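Local coordinates for putative DNA-binding protein (Salmonella choleraesuis, PDB 2HX0) that is of uncertain function but belongs to the PCC-domain family, may bind DNA, and carries magnesium at a cluster of histidines, at residues A[96-99]-A[100-104]. The protein carries 2 engineered substitutions. Sequence-based numbering, arbitrary orientation.
Sequences VSDP and YGVML. Engineered in segment 100-104: Val-102 (natural residue Ala).
Val-96 and Leu-104 face each other as an antiparallel hydrogen-bonded pair: Val-96 N donates a hydrogen bond to Leu-104 O at 3.0 Å, and Leu-104 N donates one back to Val-96 O. Their side chains leave the same face of the sheet and pass at a slant, Val-96 CG2 lying 4.2 Å from Leu-104 CB. A water donates to both Val-96 O and Val-102 O. Ser-97 and Met-103, the next pair, are non-hydrogen-bonded, and their side chains take the other face, Ser-97 CB resting 3.8 Å from Met-103 CG. Ile-79 of strand 75-86 packs on both residues. Here the strands of a beta hairpin, 89-97 and 103-108, run out into the loop that joins them. Asp-98 N hydrogen-bonds to Val-102 O at 2.9 Å, which closes the base of that loop. Inside it, Gly-101 N hydrogen-bonds to Asp-98 O at 2.8 Å. Together these bonds make a type I turn, Asp-98 to Gly-101, with a G1 beta bulge; Gly-101 takes the positive phi (88°) at which a CB would jam against the carbonyl O of Tyr-100. The Asp-98 carboxylate folds back over the turn: chi1 of 68° tucks CG in over the backbone, and OD1 accepts a hydrogen bond from Tyr-100 N at 2.8 Å, arriving 42° out of the carboxylate plane, an Asx turn laid over the beta turn. The same oxygen takes a weak bond from Val-102 N, so it ties two backbone amides of the returning chain. Asp-98 OD2 lies 3.4 Å from CB of the engineered Val-102, whose side chain runs alongside the carboxylate. Pro-99 fills the second position of the turn, and Gln-66 of the second subunit packs on it.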
loop_
_atom_site.group_PDB
_atom_site.type_symbol
_atom_site.label_atom_id
_atom_site.label_comp_id
_atom_site.label_asym_id
_atom_site.label_seq_id
_atom_site.Cartn_x
_atom_site.Cartn_y
_atom_site.Cartn_z
ATOM N N VAL A 96 0.859 8.060 9.430
ATOM C CA VAL A 96 1.649 9.264 9.184
ATOM C C VAL A 96 2.944 9.214 9.988
ATOM O O VAL A 96 3.017 8.535 11.013
ATOM C CB VAL A 96 0.884 10.553 9.590
ATOM C CG1 VAL A 96 -0.337 10.745 8.705
ATOM C CG2 VAL A 96 0.478 10.479 11.054
ATOM N N SER A 97 3.967 9.916 9.509
ATOM C CA SER A 97 5.251 9.977 10.207
ATOM C C SER A 97 5.536 11.429 10.575
ATOM O O SER A 97 5.108 12.348 9.874
ATOM C CB SER A 97 6.377 9.420 9.327
ATOM O OG SER A 97 6.518 10.163 8.126
ATOM N N ASP A 98 6.250 11.641 11.677
ATOM C CA ASP A 98 6.553 13.005 12.108
ATOM C C ASP A 98 8.015 13.394 11.858
ATOM O O ASP A 98 8.781 12.612 11.301
ATOM C CB ASP A 98 6.181 13.190 13.587
ATOM C CG ASP A 98 7.059 12.391 14.531
ATOM O OD1 ASP A 98 8.169 11.973 14.141
ATOM O OD2 ASP A 98 6.630 12.200 15.687
ATOM N N PRO A 99 8.420 14.612 12.268
ATOM C CA PRO A 99 9.795 15.096 12.078
ATOM C C PRO A 99 10.913 14.227 12.659
ATOM O O PRO A 99 12.090 14.474 12.390
ATOM C CB PRO A 99 9.760 16.484 12.718
ATOM C CG PRO A 99 8.351 16.920 12.468
ATOM C CD PRO A 99 7.570 15.683 12.816
ATOM N N TYR A 100 10.549 13.218 13.446
ATOM C CA TYR A 100 11.532 12.325 14.049
ATOM C C TYR A 100 11.419 10.915 13.489
ATOM O O TYR A 100 12.121 10.006 13.930
ATOM C CB TYR A 100 11.353 12.300 15.565
ATOM C CG TYR A 100 11.570 13.651 16.194
ATOM C CD1 TYR A 100 12.857 14.153 16.385
ATOM C CD2 TYR A 100 10.494 14.445 16.565
ATOM C CE1 TYR A 100 13.065 15.425 16.933
ATOM C CE2 TYR A 100 10.691 15.716 17.112
ATOM C CZ TYR A 100 11.973 16.196 17.291
ATOM O OH TYR A 100 12.168 17.450 17.826
ATOM N N GLY A 101 10.536 10.745 12.509
ATOM C CA GLY A 101 10.354 9.443 11.891
ATOM C C GLY A 101 9.341 8.569 12.600
ATOM O O GLY A 101 9.007 7.486 12.118
ATOM N N VAL A 102 8.855 9.032 13.749
ATOM C CA VAL A 102 7.876 8.278 14.526
ATOM C C VAL A 102 6.548 8.217 13.790
ATOM O O VAL A 102 6.106 9.204 13.209
ATOM C CB VAL A 102 7.649 8.922 15.907
ATOM C CG1 VAL A 102 6.615 8.132 16.689
ATOM C CG2 VAL A 102 8.962 8.984 16.663
HETATM N N MSE A 103 5.906 7.056 13.823
HETATM C CA MSE A 103 4.642 6.906 13.128
HETATM C C MSE A 103 3.431 6.719 14.022
HETATM O O MSE A 103 3.541 6.284 15.170
HETATM C CB MSE A 103 4.748 5.755 12.126
HETATM C CG MSE A 103 5.607 6.103 10.915
HETATM SE SE MSE A 103 5.940 4.600 9.783
HETATM C CE MSE A 103 4.145 4.303 9.123
ATOM N N LEU A 104 2.274 7.089 13.483
ATOM C CA LEU A 104 0.996 6.969 14.171
ATOM C C LEU A 104 0.022 6.415 13.151
ATOM O O LEU A 104 0.047 6.814 11.986
ATOM C CB LEU A 104 0.492 8.334 14.642
ATOM C CG LEU A 104 1.084 8.941 15.913
ATOM C CD1 LEU A 104 0.586 10.371 16.068
ATOM C CD2 LEU A 104 0.686 8.097 17.111
HETATM O O HOH W 1 3.592 10.447 13.594
#